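Local coordinates for protein indole-3-pyruvate decarboxylase (Azospirillum brasilense, PDB 2NXW) that catalyses the decarboxylation of indole-3-pyruvate to indole-3-acetaldehyde, a step of auxin biosynthesis, using thiamine diphosphate and a magnesium ion, at residues Cys230-Val233 against Arg234-Leu238; Ala209-Ala212 against Asp213-Ala217; Trp479-Leu482 against Arg483-Pro487; Ile299-Thr303 against Asn304-Ser308. One frame throughout, in Å; residues are numbered along the deposited sequence.

Contact 1: residues Cys230-Val233 against Arg234-Leu238; sequences CVEV and RRYGL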
loop_
_atom_site.group_PDB
_atom_site.type_symbol
_atom_site.label_atom_id
_atom_site.label_comp_id
_atom_site.label_asym_id
_atom_site.label_seq_id
_atom_site.Cartn_x
_atom_site.Cartn_y
_atom_site.Cartn_z
ATOM N N CYS A 230 5.430 29.514 -14.891
ATOM C CA CYS A 230 6.071 28.530 -14.036
ATOM C C CYS A 230 7.160 27.637 -14.632
ATOM O O CYS A 230 7.593 27.844 -15.768
ATOM C CB CYS A 230 4.943 27.703 -13.413
ATOM S SG CYS A 230 3.462 28.737 -12.994
ATOM N N VAL A 231 7.569 26.624 -13.868
ATOM C CA VAL A 231 8.679 25.754 -14.257
ATOM C C VAL A 231 8.654 25.135 -15.652
ATOM O O VAL A 231 9.667 25.160 -16.346
ATOM C CB VAL A 231 8.930 24.638 -13.177
ATOM C CG1 VAL A 231 7.878 23.562 -13.252
ATOM C CG2 VAL A 231 10.318 24.052 -13.347
ATOM N N GLU A 232 7.522 24.594 -16.088
ATOM C CA GLU A 232 7.495 23.992 -17.419
ATOM C C GLU A 232 7.795 24.978 -18.551
ATOM O O GLU A 232 8.291 24.583 -19.607
ATOM C CB GLU A 232 6.156 23.301 -17.680
ATOM C CG GLU A 232 5.924 22.052 -16.837
ATOM C CD GLU A 232 4.707 21.273 -17.296
ATOM O OE1 GLU A 232 3.763 21.913 -17.798
ATOM O OE2 GLU A 232 4.695 20.030 -17.149
ATOM N N VAL A 233 7.504 26.257 -18.339
ATOM C CA VAL A 233 7.778 27.256 -19.365
ATOM C C VAL A 233 9.287 27.318 -19.580
ATOM O O VAL A 233 9.762 27.404 -20.713
ATOM C CB VAL A 233 7.249 28.640 -18.952
ATOM C CG1 VAL A 233 7.704 29.709 -19.969
ATOM C CG2 VAL A 233 5.714 28.606 -18.884
ATOM N N ARG A 234 10.044 27.263 -18.490
ATOM C CA ARG A 234 11.497 27.285 -18.615
ATOM C C ARG A 234 12.014 25.954 -19.160
ATOM O O ARG A 234 12.819 25.925 -20.092
ATOM C CB ARG A 234 12.162 27.551 -17.263
ATOM C CG ARG A 234 13.673 27.703 -17.385
ATOM C CD ARG A 234 14.378 27.534 -16.061
ATOM N NE ARG A 234 13.856 28.421 -15.030
ATOM C CZ ARG A 234 13.920 29.747 -15.072
ATOM N NH1 ARG A 234 14.488 30.356 -16.103
ATOM N NH2 ARG A 234 13.419 30.459 -14.075
ATOM N N ARG A 235 11.547 24.847 -18.589
ATOM C CA ARG A 235 12.031 23.535 -19.020
ATOM C C ARG A 235 11.830 23.270 -20.509
ATOM O O ARG A 235 12.717 22.719 -21.169
ATOM C CB ARG A 235 11.355 22.425 -18.211
ATOM C CG ARG A 235 11.637 22.470 -16.704
ATOM C CD ARG A 235 13.107 22.231 -16.355
ATOM N NE ARG A 235 13.266 22.119 -14.904
ATOM C CZ ARG A 235 13.870 23.013 -14.124
ATOM N NH1 ARG A 235 14.406 24.115 -14.641
ATOM N NH2 ARG A 235 13.911 22.818 -12.814
ATOM N N TYR A 236 10.683 23.686 -21.037
ATOM C CA TYR A 236 10.369 23.445 -22.439
ATOM C C TYR A 236 10.789 24.549 -23.415
ATOM O O TYR A 236 10.445 24.512 -24.603
ATOM C CB TYR A 236 8.874 23.130 -22.579
ATOM C CG TYR A 236 8.456 21.887 -21.809
ATOM C CD1 TYR A 236 9.267 20.748 -21.800
ATOM C CD2 TYR A 236 7.264 21.851 -21.084
ATOM C CE1 TYR A 236 8.910 19.603 -21.086
ATOM C CE2 TYR A 236 6.889 20.698 -20.359
ATOM C CZ TYR A 236 7.725 19.584 -20.369
ATOM O OH TYR A 236 7.378 18.454 -19.669
ATOM N N GLY A 237 11.538 25.528 -22.916
ATOM C CA GLY A 237 12.002 26.607 -23.773
ATOM C C GLY A 237 10.894 27.426 -24.411
ATOM O O GLY A 237 10.983 27.809 -25.577
ATOM N N LEU A 238 9.857 27.718 -23.639
ATOM C CA LEU A 238 8.717 28.478 -24.134
ATOM C C LEU A 238 8.702 29.959 -23.744
ATOM O O LEU A 238 7.674 30.611 -23.869
ATOM C CB LEU A 238 7.433 27.824 -23.630
ATOM C CG LEU A 238 7.217 26.403 -24.144
ATOM C CD1 LEU A 238 5.996 25.784 -23.476
ATOM C CD2 LEU A 238 7.036 26.457 -25.664
HETATM O O HOH W 1 4.744 18.103 -19.326
#
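Glu-232 and Tyr-236, four residues apart on the short helix 231-235, lie side by side and point the same way, just where a Schellman motif ends the helix. From Tyr-236 CB outward, the ring is laid back along Glu-232. CB and CG pass the Glu-232 carbonyl, and CD2 lies 3.3 Å from Glu-232 O, an oblique approach to the ring. CE2 then rests on the aliphatic part of the glutamate, 3.8 Å from Glu-232 CB. At the tip, OH and Glu-232 OE2 do not meet directly but share a water, 2.7 Å from Tyr-236 OH. A tyrosine suits this place, with a flat ring to lie along the chain and a hydroxyl to reach the water. Glu-232 OE2 also takes a salt bridge from Lys-110 and a bond from Asp-322 N, which would balance its charge.

One turn apart on the same helix, Val-231 CG2 lies over one face of the Arg-235 guanidinium, toward its rim and 3.8 Å from CZ. The arginine chain bends at chi2 (-65°) to fold back there, and its NE and NH2 reach the backbone oxygens of Lys-110 and Glu-109. Gly-237, with positive phi (61°), is the C-prime residue that takes the chain out of the helix; this conformation favours a residue without a side chain. Gly-237 N returns to Arg-234 O, while Leu-238 N closes the Schellman motif on Val-233 O at 2.9 Å.

Contact 2: residues Ala209-Ala212 against Asp213-Ala217; sequences AACA and DEVLA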
loop_
_atom_site.group_PDB
_atom_site.type_symbol
_atom_site.label_atom_id
_atom_site.label_comp_id
_atom_site.label_asym_id
_atom_site.label_seq_id
_atom_site.Cartn_x
_atom_site.Cartn_y
_atom_site.Cartn_z
ATOM N N ALA A 209 -8.392 22.443 -28.624
ATOM C CA ALA A 209 -9.228 23.549 -29.080
ATOM C C ALA A 209 -10.287 23.931 -28.047
ATOM O O ALA A 209 -10.473 25.113 -27.741
ATOM C CB ALA A 209 -9.897 23.176 -30.404
ATOM N N ALA A 210 -10.978 22.930 -27.512
ATOM C CA ALA A 210 -12.009 23.160 -26.515
ATOM C C ALA A 210 -11.402 23.785 -25.262
ATOM O O ALA A 210 -11.951 24.729 -24.695
ATOM C CB ALA A 210 -12.698 21.847 -26.163
ATOM N N CYS A 211 -10.257 23.254 -24.843
ATOM C CA CYS A 211 -9.571 23.758 -23.662
ATOM C C CYS A 211 -9.176 25.226 -23.838
ATOM O O CYS A 211 -9.433 26.056 -22.968
ATOM C CB CYS A 211 -8.328 22.908 -23.398
ATOM S SG CYS A 211 -7.387 23.411 -21.948
ATOM N N ALA A 212 -8.546 25.541 -24.962
ATOM C CA ALA A 212 -8.139 26.915 -25.229
ATOM C C ALA A 212 -9.328 27.876 -25.146
ATOM O O ALA A 212 -9.224 28.958 -24.567
ATOM C CB ALA A 212 -7.479 27.013 -26.606
ATOM N N ASP A 213 -10.461 27.487 -25.732
ATOM C CA ASP A 213 -11.639 28.345 -25.689
ATOM C C ASP A 213 -12.120 28.543 -24.260
ATOM O O ASP A 213 -12.452 29.660 -23.860
ATOM C CB ASP A 213 -12.791 27.753 -26.511
ATOM C CG ASP A 213 -12.559 27.840 -28.007
ATOM O OD1 ASP A 213 -11.709 28.641 -28.453
ATOM O OD2 ASP A 213 -13.255 27.109 -28.749
ATOM N N GLU A 214 -12.149 27.458 -23.487
ATOM C CA GLU A 214 -12.617 27.537 -22.110
ATOM C C GLU A 214 -11.697 28.382 -21.239
ATOM O O GLU A 214 -12.158 29.155 -20.402
ATOM C CB GLU A 214 -12.751 26.144 -21.499
ATOM C CG GLU A 214 -13.603 26.145 -20.244
ATOM C CD GLU A 214 -13.661 24.795 -19.559
ATOM O OE1 GLU A 214 -13.456 23.762 -20.237
ATOM O OE2 GLU A 214 -13.930 24.773 -18.339
ATOM N N VAL A 215 -10.393 28.226 -21.434
ATOM C CA VAL A 215 -9.427 29.000 -20.668
ATOM C C VAL A 215 -9.610 30.493 -20.936
ATOM O O VAL A 215 -9.641 31.297 -20.008
ATOM C CB VAL A 215 -7.981 28.592 -21.030
ATOM C CG1 VAL A 215 -6.991 29.606 -20.462
ATOM C CG2 VAL A 215 -7.681 27.207 -20.474
ATOM N N LEU A 216 -9.737 30.873 -22.204
ATOM C CA LEU A 216 -9.900 32.285 -22.525
ATOM C C LEU A 216 -11.207 32.836 -21.962
ATOM O O LEU A 216 -11.254 33.969 -21.484
ATOM C CB LEU A 216 -9.825 32.512 -24.038
ATOM C CG LEU A 216 -8.436 32.305 -24.654
ATOM C CD1 LEU A 216 -8.478 32.625 -26.145
ATOM C CD2 LEU A 216 -7.420 33.199 -23.941
ATOM N N ALA A 217 -12.263 32.032 -22.002
ATOM C CA ALA A 217 -13.547 32.474 -21.470
ATOM C C ALA A 217 -13.424 32.705 -19.969
ATOM O O ALA A 217 -13.947 33.683 -19.440
ATOM C CB ALA A 217 -14.616 31.435 -21.752
#
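Cys-211 and Val-215 meet one turn apart on the buried side of the helix. The thiol SG lies 4.1 Å from Val-215 CG2, and that methyl also comes within 3.3 Å of Cys-211 O. The valine places CG2 beside its own backbone N and CG1 anti to that nitrogen (chi1 168°), which brings CG2 back over the preceding turn. A cysteine and a branched valine are compact enough for this side, where Tyr-332, Val-325 and Leu-327 of the sheet and Leu-340 of helix 337-346 press on the pair.

Ala-212 continues the packed surface. Its single methyl lets the helix come close to Ala-343 and Leu-344, and Leu-216, four residues on, shares the Leu-344 contact. Leu-216 CG lies 3.4 Å from Ala-212 O. All of this belongs to the regular alpha-helix 205-221, which packs against the mixed sheet of the central domain. Its i to i+4 bonds run from Asp-213 N to Ala-209 O through to Leu-216 N and Ala-212 O, and Val-215 N to Cys-211 O is the shortest of the four at 2.8 Å.

The solvent side is looser, and there Ala-210 and Asp-213 are exposed. Asp-213 suits the place because its carboxylate can meet both water and Arg-347, with which OD1 forms a salt bridge, while its CG lies 3.4 Å from Ala-209 O. Glu-214 lies at the edge between the two sides: it packs on Leu-327 and stretches out, extended beyond CG, to bring OE1 back to the hydroxyl of Tyr-332 in the sheet.

Contact 3: residues Trp479-Leu482 against Arg483-Pro487; sequences WEML and RTFQP. With TPP (thiamine diphosphate), chain E.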
loop_
_atom_site.group_PDB
_atom_site.type_symbol
_atom_site.label_atom_id
_atom_site.label_comp_id
_atom_site.label_asym_id
_atom_site.label_seq_id
_atom_site.Cartn_x
_atom_site.Cartn_y
_atom_site.Cartn_z
ATOM N N TRP A 479 21.998 24.799 12.804
ATOM C CA TRP A 479 21.015 24.382 11.806
ATOM C C TRP A 479 19.968 25.456 12.133
ATOM O O TRP A 479 18.953 25.197 12.801
ATOM C CB TRP A 479 20.471 22.990 12.129
ATOM C CG TRP A 479 21.331 21.852 11.667
ATOM C CD1 TRP A 479 22.109 21.791 10.526
ATOM C CD2 TRP A 479 21.454 20.576 12.298
ATOM N NE1 TRP A 479 22.698 20.552 10.426
ATOM C CE2 TRP A 479 22.315 19.789 11.498
ATOM C CE3 TRP A 479 20.919 20.018 13.468
ATOM C CZ2 TRP A 479 22.652 18.477 11.827
ATOM C CZ3 TRP A 479 21.250 18.723 13.797
ATOM C CH2 TRP A 479 22.111 17.959 12.982
ATOM N N GLU A 480 20.230 26.676 11.679
ATOM C CA GLU A 480 19.398 27.812 12.040
ATOM C C GLU A 480 17.947 27.784 11.607
ATOM O O GLU A 480 17.078 28.249 12.342
ATOM C CB GLU A 480 20.073 29.115 11.595
ATOM C CG GLU A 480 19.542 30.398 12.282
ATOM C CD GLU A 480 19.810 30.478 13.789
ATOM O OE1 GLU A 480 20.656 29.726 14.327
ATOM O OE2 GLU A 480 19.157 31.330 14.437
ATOM N N MET A 481 17.652 27.261 10.427
ATOM C CA MET A 481 16.256 27.198 10.031
ATOM C C MET A 481 15.463 26.361 11.027
ATOM O O MET A 481 14.294 26.655 11.302
ATOM C CB MET A 481 16.114 26.596 8.635
ATOM C CG MET A 481 16.371 27.590 7.539
ATOM S SD MET A 481 15.718 27.040 5.959
ATOM C CE MET A 481 13.943 27.231 6.250
ATOM N N LEU A 482 16.088 25.326 11.575
ATOM C CA LEU A 482 15.393 24.484 12.547
ATOM C C LEU A 482 15.268 25.216 13.883
ATOM O O LEU A 482 14.274 25.049 14.596
ATOM C CB LEU A 482 16.118 23.150 12.712
ATOM C CG LEU A 482 16.284 22.350 11.415
ATOM C CD1 LEU A 482 16.841 20.979 11.767
ATOM C CD2 LEU A 482 14.950 22.206 10.700
ATOM N N ARG A 483 16.260 26.034 14.225
ATOM C CA ARG A 483 16.180 26.816 15.458
ATOM C C ARG A 483 14.972 27.755 15.380
ATOM O O ARG A 483 14.264 27.955 16.368
ATOM C CB ARG A 483 17.449 27.662 15.665
ATOM C CG ARG A 483 17.425 28.486 16.985
ATOM C CD ARG A 483 18.611 29.432 17.087
ATOM N NE ARG A 483 19.847 28.701 16.852
ATOM C CZ ARG A 483 20.409 27.862 17.716
ATOM N NH1 ARG A 483 19.866 27.659 18.911
ATOM N NH2 ARG A 483 21.475 27.157 17.356
ATOM N N THR A 484 14.708 28.329 14.210
ATOM C CA THR A 484 13.586 29.259 14.106
ATOM C C THR A 484 12.255 28.569 14.353
ATOM O O THR A 484 11.309 29.192 14.833
ATOM C CB THR A 484 13.528 29.970 12.729
ATOM O OG1 THR A 484 13.057 29.058 11.726
ATOM C CG2 THR A 484 14.908 30.510 12.350
ATOM N N PHE A 485 12.191 27.280 14.044
ATOM C CA PHE A 485 10.965 26.501 14.226
ATOM C C PHE A 485 10.820 25.930 15.633
ATOM O O PHE A 485 9.696 25.766 16.127
ATOM C CB PHE A 485 10.928 25.331 13.242
ATOM C CG PHE A 485 10.973 25.739 11.794
ATOM C CD1 PHE A 485 11.419 24.844 10.828
ATOM C CD2 PHE A 485 10.570 27.014 11.395
ATOM C CE1 PHE A 485 11.465 25.208 9.483
ATOM C CE2 PHE A 485 10.611 27.390 10.054
ATOM C CZ PHE A 485 11.061 26.483 9.097
ATOM N N GLN A 486 11.945 25.624 16.278
ATOM C CA GLN A 486 11.919 25.018 17.612
ATOM C C GLN A 486 13.167 25.486 18.355
ATOM O O GLN A 486 14.099 24.723 18.599
ATOM C CB GLN A 486 11.895 23.496 17.452
ATOM C CG GLN A 486 11.581 22.706 18.709
ATOM C CD GLN A 486 11.328 21.251 18.369
ATOM O OE1 GLN A 486 10.233 20.889 17.941
ATOM N NE2 GLN A 486 12.347 20.421 18.519
ATOM N N PRO A 487 13.172 26.762 18.758
ATOM C CA PRO A 487 14.316 27.351 19.460
ATOM C C PRO A 487 14.720 26.754 20.790
ATOM O O PRO A 487 15.859 26.924 21.218
ATOM C CB PRO A 487 13.933 28.827 19.566
ATOM C CG PRO A 487 12.425 28.779 19.636
ATOM C CD PRO A 487 12.062 27.722 18.627
HETATM N "N1'" TPP E . 18.484 16.611 5.776
HETATM C "C2'" TPP E . 18.407 16.903 4.468
HETATM C CM2 TPP E . 19.165 16.046 3.465
HETATM N "N3'" TPP E . 17.667 17.929 4.037
HETATM C "C4'" TPP E . 16.964 18.724 4.893
HETATM N "N4'" TPP E . 16.174 19.713 4.391
HETATM C "C5'" TPP E . 17.066 18.493 6.303
HETATM C "C6'" TPP E . 17.836 17.385 6.711
HETATM C "C7'" TPP E . 16.346 19.369 7.354
HETATM N N3 TPP E . 16.869 20.809 7.431
HETATM C C2 TPP E . 16.181 21.768 6.805
HETATM S S1 TPP E . 17.067 23.238 7.168
HETATM C C5 TPP E . 18.320 22.508 8.166
HETATM C C4 TPP E . 17.980 21.157 8.171
HETATM C CM4 TPP E . 18.831 20.121 8.956
HETATM C C6 TPP E . 19.433 23.235 8.808
HETATM C C7 TPP E . 20.384 23.778 7.725
HETATM O O7 TPP E . 21.505 24.249 8.428
HETATM P PA TPP E . 22.456 25.135 7.523
HETATM O O1A TPP E . 22.935 24.414 6.266
HETATM O O2A TPP E . 23.626 25.489 8.440
HETATM O O3A TPP E . 21.748 26.486 7.067
HETATM P PB TPP E . 20.972 27.456 8.161
HETATM O O1B TPP E . 21.823 27.608 9.424
HETATM O O2B TPP E . 20.794 28.800 7.397
HETATM O O3B TPP E . 19.598 26.891 8.485
#
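Glu-480 and Arg-483 are joined by a salt bridge, OE1 to NE at 2.8 Å, in the first turn of helix 480-485. Glu-480 bends at chi2 (65°), turning its carboxylate toward Arg-483, further along the helix. The oxygen lies near the guanidinium plane, but NE meets it from above the carboxylate plane. Ser-478, a ligand of the magnesium ion, bonds both Glu-480 OE1 and Arg-483 NH2 through OG, and Asp-493 pairs with NH2.

Thr-484 OG1 sits between its backbone N and carbonyl carbon (chi1 74°), and from there donates to Met-481 O at 2.7 Å. The same oxygen lies over the centre of the Phe-485 ring, 3.4 Å from CD1.

The helix follows the asparagine end of the GDG...N cofactor motif of thiamine diphosphate enzymes, whose magnesium is held here by Asp-449, Asn-476 and Ser-478. Glu-480 N and Met-481 N donate to the cofactor's phosphate oxygens O1B (2.9 Å) and O3B (2.8 Å), where the helix dipole would favour the negative charge. Trp-479 turns one face to the thiazolium methyl CM4, and Leu-482 CD1 meets CM4 at 3.5 Å; both suit an apolar wall.

The segment follows strand 470-475 of the C-terminal sheet. Thr-484 and Phe-485 rest on Val-553 and Phe-552 of helix 547-558, while Leu-48 of the second subunit packs against Phe-485 and Pro-43 of that subunit touches Trp-479 and Leu-482.

Contact 4: residues Ile299-Thr303 against Asn304-Ser308; sequences ILSDT and NFAVS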
loop_
_atom_site.group_PDB
_atom_site.type_symbol
_atom_site.label_atom_id
_atom_site.label_comp_id
_atom_site.label_asym_id
_atom_site.label_seq_id
_atom_site.Cartn_x
_atom_site.Cartn_y
_atom_site.Cartn_z
ATOM N N ILE A 299 4.231 23.474 -10.567
ATOM C CA ILE A 299 4.289 22.329 -9.675
ATOM C C ILE A 299 3.388 22.774 -8.524
ATOM O O ILE A 299 3.497 23.912 -8.063
ATOM C CB ILE A 299 5.721 22.124 -9.131
ATOM C CG1 ILE A 299 6.586 21.478 -10.209
ATOM C CG2 ILE A 299 5.693 21.291 -7.854
ATOM C CD1 ILE A 299 8.061 21.502 -9.901
ATOM N N LEU A 300 2.479 21.907 -8.091
ATOM C CA LEU A 300 1.601 22.232 -6.968
ATOM C C LEU A 300 2.050 21.404 -5.773
ATOM O O LEU A 300 2.058 20.176 -5.840
ATOM C CB LEU A 300 0.145 21.903 -7.298
ATOM C CG LEU A 300 -0.605 22.899 -8.178
ATOM C CD1 LEU A 300 -2.063 22.472 -8.299
ATOM C CD2 LEU A 300 -0.517 24.292 -7.562
ATOM N N SER A 301 2.417 22.073 -4.684
ATOM C CA SER A 301 2.893 21.382 -3.486
ATOM C C SER A 301 2.816 22.284 -2.260
ATOM O O SER A 301 2.817 23.504 -2.381
ATOM C CB SER A 301 4.343 20.933 -3.700
ATOM O OG SER A 301 4.949 20.519 -2.485
ATOM N N ASP A 302 2.762 21.679 -1.076
ATOM C CA ASP A 302 2.692 22.455 0.156
ATOM C C ASP A 302 4.067 22.714 0.771
ATOM O O ASP A 302 4.162 23.243 1.880
ATOM C CB ASP A 302 1.813 21.740 1.184
ATOM C CG ASP A 302 0.483 21.301 0.609
ATOM O OD1 ASP A 302 -0.205 22.135 -0.019
ATOM O OD2 ASP A 302 0.120 20.121 0.791
ATOM N N THR A 303 5.133 22.362 0.061
ATOM C CA THR A 303 6.474 22.558 0.598
ATOM C C THR A 303 7.179 23.835 0.162
ATOM O O THR A 303 7.187 24.198 -1.019
ATOM C CB THR A 303 7.411 21.373 0.260
ATOM O OG1 THR A 303 6.850 20.156 0.761
ATOM C CG2 THR A 303 8.788 21.578 0.909
ATOM N N ASN A 304 7.758 24.513 1.148
ATOM C CA ASN A 304 8.542 25.718 0.922
ATOM C C ASN A 304 7.860 26.682 -0.033
ATOM O O ASN A 304 6.693 27.033 0.138
ATOM C CB ASN A 304 9.936 25.361 0.404
ATOM C CG ASN A 304 10.995 26.348 0.854
ATOM O OD1 ASN A 304 11.925 26.660 0.111
ATOM N ND2 ASN A 304 10.859 26.845 2.079
ATOM N N PHE A 305 8.607 27.106 -1.044
ATOM C CA PHE A 305 8.153 28.140 -1.971
ATOM C C PHE A 305 7.137 27.773 -3.048
ATOM O O PHE A 305 6.742 28.644 -3.827
ATOM C CB PHE A 305 9.358 28.774 -2.668
ATOM C CG PHE A 305 10.354 29.397 -1.734
ATOM C CD1 PHE A 305 9.974 29.844 -0.472
ATOM C CD2 PHE A 305 11.674 29.572 -2.139
ATOM C CE1 PHE A 305 10.895 30.456 0.377
ATOM C CE2 PHE A 305 12.606 30.186 -1.297
ATOM C CZ PHE A 305 12.214 30.628 -0.036
ATOM N N ALA A 306 6.715 26.515 -3.108
ATOM C CA ALA A 306 5.754 26.092 -4.131
ATOM C C ALA A 306 4.366 26.697 -3.956
ATOM O O ALA A 306 3.978 27.095 -2.858
ATOM C CB ALA A 306 5.638 24.575 -4.138
ATOM N N VAL A 307 3.625 26.774 -5.060
ATOM C CA VAL A 307 2.253 27.262 -5.021
ATOM C C VAL A 307 1.497 26.097 -4.388
ATOM O O VAL A 307 1.565 24.968 -4.872
ATOM C CB VAL A 307 1.698 27.514 -6.437
ATOM C CG1 VAL A 307 0.196 27.764 -6.374
ATOM C CG2 VAL A 307 2.401 28.721 -7.059
ATOM N N SER A 308 0.786 26.380 -3.301
ATOM C CA SER A 308 0.061 25.352 -2.579
ATOM C C SER A 308 -1.433 25.322 -2.825
ATOM O O SER A 308 -2.099 26.352 -2.799
ATOM C CB SER A 308 0.305 25.516 -1.084
ATOM O OG SER A 308 -0.547 24.651 -0.361
HETATM O O HOH W 2 4.834 26.180 -7.599
HETATM O O HOH W 3 4.076 25.505 -0.437
#
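Asp-302 OD1 receives Ser-308 OG at 2.6 Å on its anti lone pair. The same hydroxyl accepts from Arg-310 N. Serine suits the place because one small group can both give and take a bond.

The two residues close a loop whose tip is a type II' turn from Thr-303 to Ala-306, with Ala-306 N bonded to Thr-303 O at 3.2 Å. Asn-304 takes the positive phi (45°) of this turn. Earlier in the loop, Ser-301 OG stands away from its own N (chi1 167°) and accepts from Thr-303 N at 3.1 Å, an ST turn. Ser-301 N in turn donates to Val-307 O at 3.0 Å. Beside it Leu-300 CD2 meets Val-307 CG1 at 3.7 Å, the two side chains crossing at a slant.

One water gives to Ile-299 O and accepts from Val-307 N, and another lies within bonding distance of Ser-301 O and Ala-306 O. Phe-305, at the turn, is taken up by Phe-405, edge to face, and by Phe-257.

The arms are thus joined by two backbone bonds, one side-chain bond, an apolar contact and bridging water, so the loop's shape probably depends on these individual links more than on a repeating ladder.

How the contacts relate
Along the chain the order is contact 2, contact 1, contact 4, contact 3. Contacts 1, 2 and 4 belong to the central domain: helix 205-221 precedes strand 225-229, helix 231-235 follows it, and 299-308 follows strand 292-296 of the same mixed sheet. Contacts 1 and 4, centres 17 Å apart, touch through Val-231 CG1 and Ile-299 CG1, 3.9 Å apart. Contact 2 is the outlying one, its centre 46 Å from that of contact 3. Contact 3 belongs to the C-terminal cofactor-binding domain. Contacts 3 and 4 both touch the second subunit, and the 299-308 loop carries the central domain to within about 5 Å of the cofactor-binding segment, nearest atoms.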